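Local coordinates for protein TarM (Staphylococcus aureus subsp. aureus 21178, PDB 4X7R) that is a GT-B-fold member of the group 1 glycosyltransferase family that binds uridine-5'-diphosphate and a glycan, at residues Lys198-Asn203 / Cys207-Glu212; Glu411-Lys416 / Ser429-Asp434; Lys52-Lys55 / Lys59-Arg62. The protein carries 1 engineered substitution. One frame throughout, in Å; residues are numbered along the deposited sequence.

Interaction 1 (Lys198-Asn203 / Cys207-Glu212); sequences KEFKNN and CVYYLE. With ZDO (methyl 2-deoxy-6-O-sulfo-2-(sulfoamino)-alpha-D-glucopyranoside), chain C; IDS (2-O-sulfo-alpha-L-idopyranuronic acid), chain B; SUS (2-deoxy-3,6-di-O-sulfo-2-(sulfoamino)-alpha-D-glucopyranose), chain D.
Lys198 runs across the phenol of Tyr209 at roughly a right angle, its aliphatic CD reaching Tyr209 OH at 3.6 Å and its CE lying a little farther along. The contact is therefore one of methylene against ring and hydroxyl oxygen. Two residues on, Phe200 supplies the heart of the packing. Its CE2 meets Tyr209 CB at 3.4 Å, while its CZ stands over one face of the tyrosine ring, displaced toward the rim. The centroids of the Phe200 and Tyr209 rings are 5.0 Å apart and the planes are turned by 44°, an oblique meeting. Strand 198-200 is an edge strand of a ten-stranded antiparallel sheet, bonded through Phe200 to Thr191, so these side chains lay helix 203-214 against that sheet's edge. The chain then turns into the helix: Asn202 is the N-cap, its OD1 bonded to Ala205 N, and its ND2 lies 3.3 Å from OS2 of ZDO. Asn203 opens the first turn, where its O accepts Cys207 N at 2.8 Å. A chi1 of -168° carries the Asn203 amide away from its backbone N and on to the glycan. Asn203 ND2 donates to O2S of IDS at 2.8 Å (161° at the hydrogen) and lies equally near O2S of SUS; Lys233 is also hydrogen-bonded to both IDS and SUS.

Interaction 2 (Glu411-Lys416 / Ser429-Asp434); sequences EAMISK and SDFIED. With UDP (uridine-5'-diphosphate), chain E.
A Met-aromatic contact between Met413 and Phe431 lies in the C-terminal, nucleotide-binding half of this GT-B fold, on the helix that supplies Glu411 to the uridine-5'-diphosphate pocket. Met413 SD is 4.8 Å from the centroid of the Phe431 ring and 67° off its normal, so the approach is oblique; the nearest ring atom, Phe431 CD1, is 3.6 Å from that sulfur. The methyl continues past the ring. A bend at the last torsion of Met413 (chi3 71°) turns CE to within 3.4 Å of Phe431 O, an oxygen that also accepts a hydrogen bond from Asn437 ND2. Ile432 completes the apolar group, with CG1 at 4.2 Å from Met413 SD and its side chain crossing the methionine at about a right angle. Phe431 CG lies between the backbone N and the carbonyl carbon (chi1 47°), the setting in which CD1 meets the sulfur. No hydrogen bond joins the two segments; their direct contact is van der Waals packing.

On the same helix Glu411 grips the ribose with both oxygens: OE1 accepts O2' of UDP at 2.7 Å, and OE2 accepts O3', in a bond so short that its exact length deserves caution. This matches the second glutamate of the EX7E motif in related group 1 glycosyltransferases. The helix closes in a Schellman motif, Arg417 N to Ala412 O and Lys416 N to Met413 O, with Lys416 at positive phi.

Helix 407-414 is the crossover between parallel strands 395-398 and 419-422, and the short, weakly bonded helix 428-431 precedes the adjacent strand 438-441. Met413 also touches Val419 and, on helix 460-477, Ala470 and Ile474; Phe431 meets Ile474, and Ile432 rests on Val419, Ala421 and Leu440.

Interaction 3 (Lys52-Lys55 / Lys59-Arg62); sequences KALK and KMDR. With UDP (uridine-5'-diphosphate), chain E.
Leu54 O, in the last turn of helix 47-56, receives two backbone N-H groups from the chain that follows. Met60 N donates to Leu54 O over 3.1 Å and almost straight, at 175° about the hydrogen, although it comes from above the carbonyl plane, 57° out of it. Lys59 N reaches the same oxygen at 3.1 Å, but the bond is bent and weak. The pair pins the returning loop to the helix end.

Lys55 gives the second fastening. Its chain extends beyond CG along residues 60-62, CE passing Asp61 O, until NZ donates to Arg62 O at 2.9 Å; Thr64 O is a further acceptor for the same ammonium. A water links the backbones, giving one hydrogen to Lys55 O (2.6 Å) and another to Met60 O (2.7 Å), and Lys55 CA points its hydrogen at that second oxygen as well.

Apolar contacts accompany these bonds. Met60 has CG anti to its N (chi1 -177°), and its extended chain crosses Lys55 obliquely, with SD 4.0 Å from Lys55 CE. Leu54 CB and Met60 CB touch at 3.8 Å, and both residues pack on Phe23 of helix 17-31, so the loop between helix 47-56 and edge strand 66-68 lies against the N-terminal parallel sheet's helical layer.

The far end of Lys59 leads away from the helix: its bent chain sends NZ to O2 of UDP at 3.0 Å and to Tyr382 OH. The ammonium that bonds the uracil carbonyl springs from a backbone tied to the helix end, which probably helps to place it, and its charge would probably polarise that C=O.

Interaction 2 is the buried one, sulfur and hydrocarbon without a hydrogen bond between its segments, beside the six-stranded parallel sheet of the C-terminal half. Interactions 1 and 3 are partly buried: the first joins the edge of the antiparallel sheet to a helix through aromatic packing and one helical bond, whereas the third relies on backbone, lysine and water bonds at a helix end. Interactions 2 and 3 both reach UDP, Glu411 at the ribose hydroxyls and Lys59 at the uracil O2, although their centres lie 27 Å apart. Interaction 1 serves the glycan pocket instead; its centre is 44 Å from that of interaction 2, across the centre of the chain.

Interaction 1 (Lys198-Asn203 / Cys207-Glu212)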
# COMPACT_ATOMS: atom_id res chain seq x y z
N LYS A 198 14.20 24.48 -12.98
CA LYS A 198 15.18 23.42 -12.78
C LYS A 198 14.82 22.18 -13.56
O LYS A 198 13.66 21.77 -13.58
CB LYS A 198 15.38 23.10 -11.29
CG LYS A 198 16.22 24.15 -10.57
CD LYS A 198 16.34 23.89 -9.08
CE LYS A 198 17.19 24.93 -8.38
NZ LYS A 198 16.59 26.29 -8.40
N GLU A 199 15.82 21.59 -14.21
CA GLU A 199 15.65 20.37 -14.96
C GLU A 199 16.35 19.23 -14.24
O GLU A 199 17.40 19.43 -13.65
CB GLU A 199 16.19 20.54 -16.38
CG GLU A 199 15.53 19.62 -17.40
CD GLU A 199 15.86 19.99 -18.83
OE1 GLU A 199 17.05 20.27 -19.12
OE2 GLU A 199 14.93 20.00 -19.67
N PHE A 200 15.78 18.03 -14.31
CA PHE A 200 16.31 16.82 -13.67
C PHE A 200 16.41 15.75 -14.70
O PHE A 200 15.57 15.71 -15.59
CB PHE A 200 15.40 16.38 -12.48
CG PHE A 200 15.29 17.48 -11.47
CD1 PHE A 200 14.34 18.50 -11.62
CD2 PHE A 200 16.22 17.60 -10.45
CE1 PHE A 200 14.28 19.57 -10.72
CE2 PHE A 200 16.18 18.69 -9.57
CZ PHE A 200 15.21 19.66 -9.71
N LYS A 201 17.44 14.89 -14.62
CA LYS A 201 17.65 13.84 -15.64
C LYS A 201 16.59 12.76 -15.69
O LYS A 201 16.37 12.16 -16.73
CB LYS A 201 19.08 13.25 -15.60
CG LYS A 201 19.40 12.35 -14.42
CD LYS A 201 20.87 11.98 -14.39
CE LYS A 201 21.62 12.85 -13.42
NZ LYS A 201 23.10 12.71 -13.57
N ASN A 202 15.92 12.52 -14.55
CA ASN A 202 14.87 11.51 -14.40
C ASN A 202 14.10 11.74 -13.09
O ASN A 202 14.41 12.68 -12.37
CB ASN A 202 15.45 10.06 -14.51
CG ASN A 202 16.60 9.79 -13.55
OD1 ASN A 202 16.76 10.43 -12.51
ND2 ASN A 202 17.46 8.86 -13.91
N ASN A 203 13.08 10.93 -12.82
CA ASN A 203 12.24 11.02 -11.62
C ASN A 203 13.01 10.84 -10.30
O ASN A 203 12.72 11.53 -9.32
CB ASN A 203 11.07 10.03 -11.69
CG ASN A 203 10.03 10.28 -10.67
OD1 ASN A 203 9.43 11.36 -10.60
ND2 ASN A 203 9.86 9.33 -9.78
N CYS A 207 13.05 13.41 -7.23
CA CYS A 207 12.73 12.96 -5.86
C CYS A 207 13.85 13.14 -4.87
O CYS A 207 13.60 13.54 -3.75
CB CYS A 207 12.21 11.54 -5.87
SG CYS A 207 10.62 11.38 -6.72
N VAL A 208 15.10 12.97 -5.32
CA VAL A 208 16.27 13.20 -4.46
C VAL A 208 16.36 14.70 -4.12
O VAL A 208 16.56 15.05 -2.96
CB VAL A 208 17.57 12.64 -5.10
CG1 VAL A 208 18.82 13.23 -4.44
CG2 VAL A 208 17.58 11.11 -5.04
N TYR A 209 16.18 15.58 -5.14
CA TYR A 209 16.20 17.03 -4.93
C TYR A 209 15.13 17.41 -3.93
O TYR A 209 15.40 18.15 -2.99
CB TYR A 209 15.99 17.76 -6.27
CG TYR A 209 15.71 19.25 -6.12
CD1 TYR A 209 16.75 20.15 -5.92
CD2 TYR A 209 14.42 19.76 -6.26
CE1 TYR A 209 16.51 21.53 -5.84
CE2 TYR A 209 14.16 21.12 -6.14
CZ TYR A 209 15.20 22.00 -5.94
OH TYR A 209 14.92 23.34 -5.80
N TYR A 210 13.91 16.91 -4.14
CA TYR A 210 12.73 17.17 -3.31
C TYR A 210 12.99 16.88 -1.83
O TYR A 210 12.72 17.74 -0.98
CB TYR A 210 11.51 16.39 -3.86
CG TYR A 210 10.35 16.34 -2.89
CD1 TYR A 210 9.72 17.51 -2.47
CD2 TYR A 210 9.86 15.13 -2.43
CE1 TYR A 210 8.64 17.48 -1.59
CE2 TYR A 210 8.77 15.08 -1.55
CZ TYR A 210 8.17 16.26 -1.14
OH TYR A 210 7.07 16.25 -0.33
N LEU A 211 13.56 15.69 -1.52
CA LEU A 211 13.91 15.29 -0.15
C LEU A 211 14.96 16.21 0.47
O LEU A 211 14.92 16.43 1.66
CB LEU A 211 14.42 13.84 -0.11
CG LEU A 211 13.38 12.76 -0.42
CD1 LEU A 211 14.06 11.40 -0.53
CD2 LEU A 211 12.26 12.74 0.66
N GLU A 212 15.90 16.72 -0.34
CA GLU A 212 16.94 17.63 0.14
C GLU A 212 16.33 19.00 0.45
O GLU A 212 16.79 19.67 1.37
CB GLU A 212 18.07 17.76 -0.90
CG GLU A 212 18.90 16.49 -1.03
CD GLU A 212 19.75 16.38 -2.27
OE1 GLU A 212 19.57 17.18 -3.22
OE2 GLU A 212 20.59 15.45 -2.32
C1 ZDO C . 14.84 1.23 -16.04
C1M ZDO C . 15.95 2.68 -17.57
C2 ZDO C . 13.53 0.43 -15.80
C3 ZDO C . 12.49 1.30 -15.11
C4 ZDO C . 13.02 1.99 -13.82
C5 ZDO C . 14.39 2.69 -14.11
C6 ZDO C . 15.07 3.21 -12.83
O1 ZDO C . 14.68 2.23 -17.07
N2 ZDO C . 12.97 -0.09 -17.05
S2 ZDO C . 13.48 -1.74 -17.37
OSA ZDO C . 15.01 -1.81 -17.27
OSB ZDO C . 12.96 -2.09 -18.77
OSC ZDO C . 12.86 -2.69 -16.33
O3 ZDO C . 11.34 0.50 -14.85
O4 ZDO C . 12.03 2.98 -13.47
O5 ZDO C . 15.31 1.75 -14.76
O6 ZDO C . 16.40 3.68 -13.12
S6 ZDO C . 16.72 5.12 -13.58
OS1 ZDO C . 18.10 5.13 -14.24
OS2 ZDO C . 16.74 6.05 -12.35
OS3 ZDO C . 15.68 5.63 -14.60
C1 IDS B . 11.64 3.05 -12.09
C2 IDS B . 10.80 4.33 -11.88
C3 IDS B . 9.30 4.13 -12.31
C4 IDS B . 8.71 2.80 -11.81
C5 IDS B . 9.65 1.62 -12.14
C6 IDS B . 9.12 0.28 -11.62
O2 IDS B . 10.91 4.76 -10.50
O3 IDS B . 9.13 4.19 -13.73
O4 IDS B . 8.53 2.86 -10.40
O5 IDS B . 10.95 1.89 -11.54
O6A IDS B . 9.80 -0.29 -10.73
O6B IDS B . 8.03 -0.14 -12.09
S IDS B . 11.96 5.79 -10.04
O1S IDS B . 13.36 5.52 -10.58
O2S IDS B . 11.50 7.17 -10.49
O3S IDS B . 12.07 5.75 -8.51
N2 SUS D . 8.46 4.70 -8.29
C1 SUS D . 7.26 3.43 -10.04
S1 SUS D . 7.86 6.35 -8.17
C2 SUS D . 7.33 3.79 -8.56
S2 SUS D . 2.53 0.55 -9.52
C3 SUS D . 7.43 2.50 -7.71
O3 SUS D . 7.39 2.81 -6.30
S3 SUS D . 8.63 2.55 -5.46
C4 SUS D . 6.34 1.48 -8.05
O4 SUS D . 6.72 0.29 -7.38
C5 SUS D . 6.27 1.25 -9.61
O5 SUS D . 6.14 2.54 -10.28
C6 SUS D . 5.05 0.47 -10.07
O6 SUS D . 3.90 1.18 -9.63
O1S SUS D . 6.99 6.48 -6.92
O2S SUS D . 9.08 7.25 -8.10
O3S SUS D . 7.01 6.71 -9.39
O4S SUS D . 1.61 1.54 -8.78
O5S SUS D . 2.00 0.27 -10.93
O6S SUS D . 2.61 -0.75 -8.72
O7S SUS D . 8.98 1.09 -5.62
O8S SUS D . 8.37 2.85 -3.98
O9S SUS D . 9.80 3.41 -5.95

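Interaction 2 (Glu411-Lys416 / Ser429-Asp434)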
# COMPACT_ATOMS: atom_id res chain seq x y z
N GLU A 411 -3.78 -8.84 14.91
CA GLU A 411 -5.05 -8.11 15.13
C GLU A 411 -6.14 -9.06 15.63
O GLU A 411 -6.81 -8.74 16.59
CB GLU A 411 -5.50 -7.39 13.86
CG GLU A 411 -4.68 -6.15 13.54
CD GLU A 411 -4.88 -5.60 12.14
OE1 GLU A 411 -5.92 -5.91 11.52
OE2 GLU A 411 -3.99 -4.87 11.66
N ALA A 412 -6.25 -10.26 15.02
CA ALA A 412 -7.22 -11.29 15.41
C ALA A 412 -6.98 -11.73 16.85
O ALA A 412 -7.93 -11.87 17.61
CB ALA A 412 -7.11 -12.48 14.47
N MET A 413 -5.71 -11.91 17.22
CA MET A 413 -5.31 -12.32 18.57
C MET A 413 -5.67 -11.24 19.59
O MET A 413 -6.14 -11.58 20.69
CB MET A 413 -3.83 -12.70 18.61
CG MET A 413 -3.57 -14.02 17.92
SD MET A 413 -1.84 -14.46 17.79
CE MET A 413 -1.47 -14.84 19.48
N ILE A 414 -5.51 -9.96 19.21
CA ILE A 414 -5.91 -8.82 20.07
C ILE A 414 -7.44 -8.87 20.32
O ILE A 414 -7.88 -8.66 21.45
CB ILE A 414 -5.43 -7.46 19.50
CG1 ILE A 414 -3.89 -7.41 19.46
CG2 ILE A 414 -5.99 -6.26 20.30
CD1 ILE A 414 -3.36 -6.47 18.46
N SER A 415 -8.23 -9.25 19.30
CA SER A 415 -9.69 -9.38 19.44
C SER A 415 -10.10 -10.74 20.01
O SER A 415 -11.26 -11.12 19.86
CB SER A 415 -10.39 -9.08 18.12
OG SER A 415 -10.37 -7.68 17.89
N LYS A 416 -9.16 -11.47 20.66
CA LYS A 416 -9.38 -12.80 21.27
C LYS A 416 -9.89 -13.86 20.25
O LYS A 416 -10.65 -14.76 20.62
CB LYS A 416 -10.30 -12.72 22.50
CG LYS A 416 -9.77 -11.90 23.66
CD LYS A 416 -10.77 -11.94 24.81
CE LYS A 416 -10.29 -11.20 26.03
NZ LYS A 416 -11.35 -11.07 27.07
N SER A 429 5.29 -18.11 14.44
CA SER A 429 5.89 -18.79 15.62
C SER A 429 6.40 -17.83 16.68
O SER A 429 6.70 -18.25 17.79
CB SER A 429 6.96 -19.79 15.19
OG SER A 429 7.97 -19.12 14.47
N ASP A 430 6.50 -16.53 16.37
CA ASP A 430 6.89 -15.54 17.37
C ASP A 430 5.76 -15.34 18.35
O ASP A 430 6.02 -15.18 19.55
CB ASP A 430 7.18 -14.19 16.72
CG ASP A 430 8.55 -14.04 16.13
OD1 ASP A 430 9.25 -15.06 15.99
OD2 ASP A 430 8.95 -12.90 15.88
N PHE A 431 4.51 -15.33 17.86
CA PHE A 431 3.37 -15.02 18.73
C PHE A 431 2.37 -16.13 18.97
O PHE A 431 1.67 -16.10 19.97
CB PHE A 431 2.71 -13.70 18.30
CG PHE A 431 2.46 -13.58 16.81
CD1 PHE A 431 1.38 -14.23 16.22
CD2 PHE A 431 3.29 -12.81 16.01
CE1 PHE A 431 1.16 -14.14 14.85
CE2 PHE A 431 3.08 -12.73 14.64
CZ PHE A 431 2.01 -13.39 14.07
N ILE A 432 2.30 -17.13 18.07
CA ILE A 432 1.38 -18.24 18.29
C ILE A 432 2.10 -19.27 19.16
O ILE A 432 3.22 -19.66 18.84
CB ILE A 432 0.81 -18.86 16.97
CG1 ILE A 432 0.04 -17.80 16.13
CG2 ILE A 432 -0.06 -20.11 17.27
CD1 ILE A 432 -0.34 -18.27 14.71
N GLU A 433 1.45 -19.71 20.27
CA GLU A 433 1.95 -20.75 21.17
C GLU A 433 1.05 -21.93 20.90
O GLU A 433 -0.12 -21.93 21.31
CB GLU A 433 1.92 -20.30 22.64
CG GLU A 433 2.87 -19.14 22.92
CD GLU A 433 3.16 -18.79 24.37
OE1 GLU A 433 2.23 -18.84 25.21
OE2 GLU A 433 4.32 -18.39 24.65
N ASP A 434 1.55 -22.87 20.08
CA ASP A 434 0.82 -24.04 19.61
C ASP A 434 0.12 -24.76 20.73
O ASP A 434 0.74 -25.06 21.75
CB ASP A 434 1.73 -25.02 18.84
CG ASP A 434 0.96 -26.18 18.25
OD1 ASP A 434 0.25 -25.96 17.25
OD2 ASP A 434 1.01 -27.28 18.82
N1 UDP E . -6.83 -4.81 5.87
C2 UDP E . -8.00 -4.11 6.10
N3 UDP E . -9.08 -4.53 5.37
C4 UDP E . -9.11 -5.54 4.43
C5 UDP E . -7.85 -6.19 4.21
C6 UDP E . -6.77 -5.82 4.92
O2 UDP E . -8.08 -3.18 6.90
O4 UDP E . -10.19 -5.83 3.88
C1' UDP E . -5.69 -4.52 6.78
C2' UDP E . -5.63 -5.42 8.01
O2' UDP E . -6.44 -4.91 9.05
C3' UDP E . -4.14 -5.34 8.37
C4' UDP E . -3.47 -5.20 7.00
O4' UDP E . -4.48 -4.72 6.08
O3' UDP E . -3.76 -4.30 9.27
C5' UDP E . -2.84 -6.46 6.48
O5' UDP E . -1.63 -6.68 7.24
PA UDP E . -0.67 -7.96 7.13
O1A UDP E . 0.60 -7.66 7.82
O2A UDP E . -1.39 -9.16 7.78
O3A UDP E . -0.42 -8.25 5.61
PB UDP E . 0.08 -7.34 4.39
O1B UDP E . 1.11 -6.36 4.88
O2B UDP E . -1.11 -6.58 3.78
O3B UDP E . 0.73 -8.23 3.35

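Interaction 3 (Lys52-Lys55 / Lys59-Arg62)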
# COMPACT_ATOMS: atom_id res chain seq x y z
N LYS A 52 -8.44 12.93 3.28
CA LYS A 52 -9.66 13.17 4.05
C LYS A 52 -10.36 11.85 4.35
O LYS A 52 -10.76 11.64 5.49
CB LYS A 52 -10.63 14.10 3.29
CG LYS A 52 -10.20 15.55 3.16
CD LYS A 52 -11.30 16.36 2.48
CE LYS A 52 -10.84 17.67 1.89
NZ LYS A 52 -10.45 18.67 2.92
N ALA A 53 -10.47 10.95 3.34
CA ALA A 53 -11.13 9.65 3.49
C ALA A 53 -10.39 8.76 4.49
O ALA A 53 -11.04 8.17 5.35
CB ALA A 53 -11.22 8.95 2.14
N LEU A 54 -9.04 8.67 4.40
CA LEU A 54 -8.19 7.87 5.30
C LEU A 54 -8.28 8.37 6.74
O LEU A 54 -8.27 7.57 7.67
CB LEU A 54 -6.72 7.90 4.85
CG LEU A 54 -6.32 7.07 3.64
CD1 LEU A 54 -4.93 7.45 3.15
CD2 LEU A 54 -6.42 5.57 3.94
N LYS A 55 -8.38 9.71 6.91
CA LYS A 55 -8.51 10.31 8.24
C LYS A 55 -9.91 10.10 8.82
O LYS A 55 -10.02 9.77 10.00
CB LYS A 55 -8.10 11.79 8.23
CG LYS A 55 -6.61 11.95 8.01
CD LYS A 55 -6.12 13.36 8.22
CE LYS A 55 -4.64 13.36 7.93
NZ LYS A 55 -3.96 14.57 8.43
N LYS A 59 -8.04 5.45 9.87
CA LYS A 59 -6.85 4.68 9.48
C LYS A 59 -5.62 5.57 9.70
O LYS A 59 -4.67 5.18 10.37
CB LYS A 59 -6.89 4.25 8.01
CG LYS A 59 -7.88 3.13 7.72
CD LYS A 59 -7.27 2.05 6.84
CE LYS A 59 -8.13 0.80 6.90
NZ LYS A 59 -7.56 -0.30 6.09
N MET A 60 -5.68 6.76 9.14
CA MET A 60 -4.61 7.74 9.24
C MET A 60 -4.93 8.70 10.38
O MET A 60 -6.02 9.29 10.38
CB MET A 60 -4.50 8.50 7.91
CG MET A 60 -3.38 9.50 7.85
SD MET A 60 -3.25 10.05 6.14
CE MET A 60 -1.80 11.02 6.21
N ASP A 61 -3.98 8.88 11.32
CA ASP A 61 -4.13 9.82 12.45
C ASP A 61 -4.27 11.24 11.88
O ASP A 61 -3.62 11.57 10.89
CB ASP A 61 -2.88 9.73 13.36
CG ASP A 61 -3.00 10.46 14.68
OD1 ASP A 61 -2.79 11.68 14.70
OD2 ASP A 61 -3.22 9.78 15.71
N ARG A 62 -5.10 12.06 12.52
CA ARG A 62 -5.37 13.45 12.14
C ARG A 62 -4.09 14.29 12.07
O ARG A 62 -4.01 15.20 11.25
CB ARG A 62 -6.35 14.10 13.13
CG ARG A 62 -7.63 13.30 13.39
CD ARG A 62 -8.01 13.35 14.85
NE ARG A 62 -7.01 12.71 15.70
CZ ARG A 62 -6.59 13.20 16.86
NH1 ARG A 62 -7.06 14.36 17.31
NH2 ARG A 62 -5.68 12.55 17.57
N1 UDP E . -6.83 -4.81 5.87
C2 UDP E . -8.00 -4.11 6.10
N3 UDP E . -9.08 -4.53 5.37
C4 UDP E . -9.11 -5.54 4.43
C5 UDP E . -7.85 -6.19 4.21
C6 UDP E . -6.77 -5.82 4.92
O2 UDP E . -8.08 -3.18 6.90
O4 UDP E . -10.19 -5.83 3.88
C1' UDP E . -5.69 -4.52 6.78
C2' UDP E . -5.63 -5.42 8.01
O2' UDP E . -6.44 -4.91 9.05
C3' UDP E . -4.14 -5.34 8.37
C4' UDP E . -3.47 -5.20 7.00
O4' UDP E . -4.48 -4.72 6.08
O3' UDP E . -3.76 -4.30 9.27
C5' UDP E . -2.84 -6.46 6.48
O5' UDP E . -1.63 -6.68 7.24
PA UDP E . -0.67 -7.96 7.13
O1A UDP E . 0.60 -7.66 7.82
O2A UDP E . -1.39 -9.16 7.78
O3A UDP E . -0.42 -8.25 5.61
PB UDP E . 0.08 -7.34 4.39
O1B UDP E . 1.11 -6.36 4.88
O2B UDP E . -1.11 -6.58 3.78
O3B UDP E . 0.73 -8.23 3.35
O HOH W 1 -8.22 9.73 11.86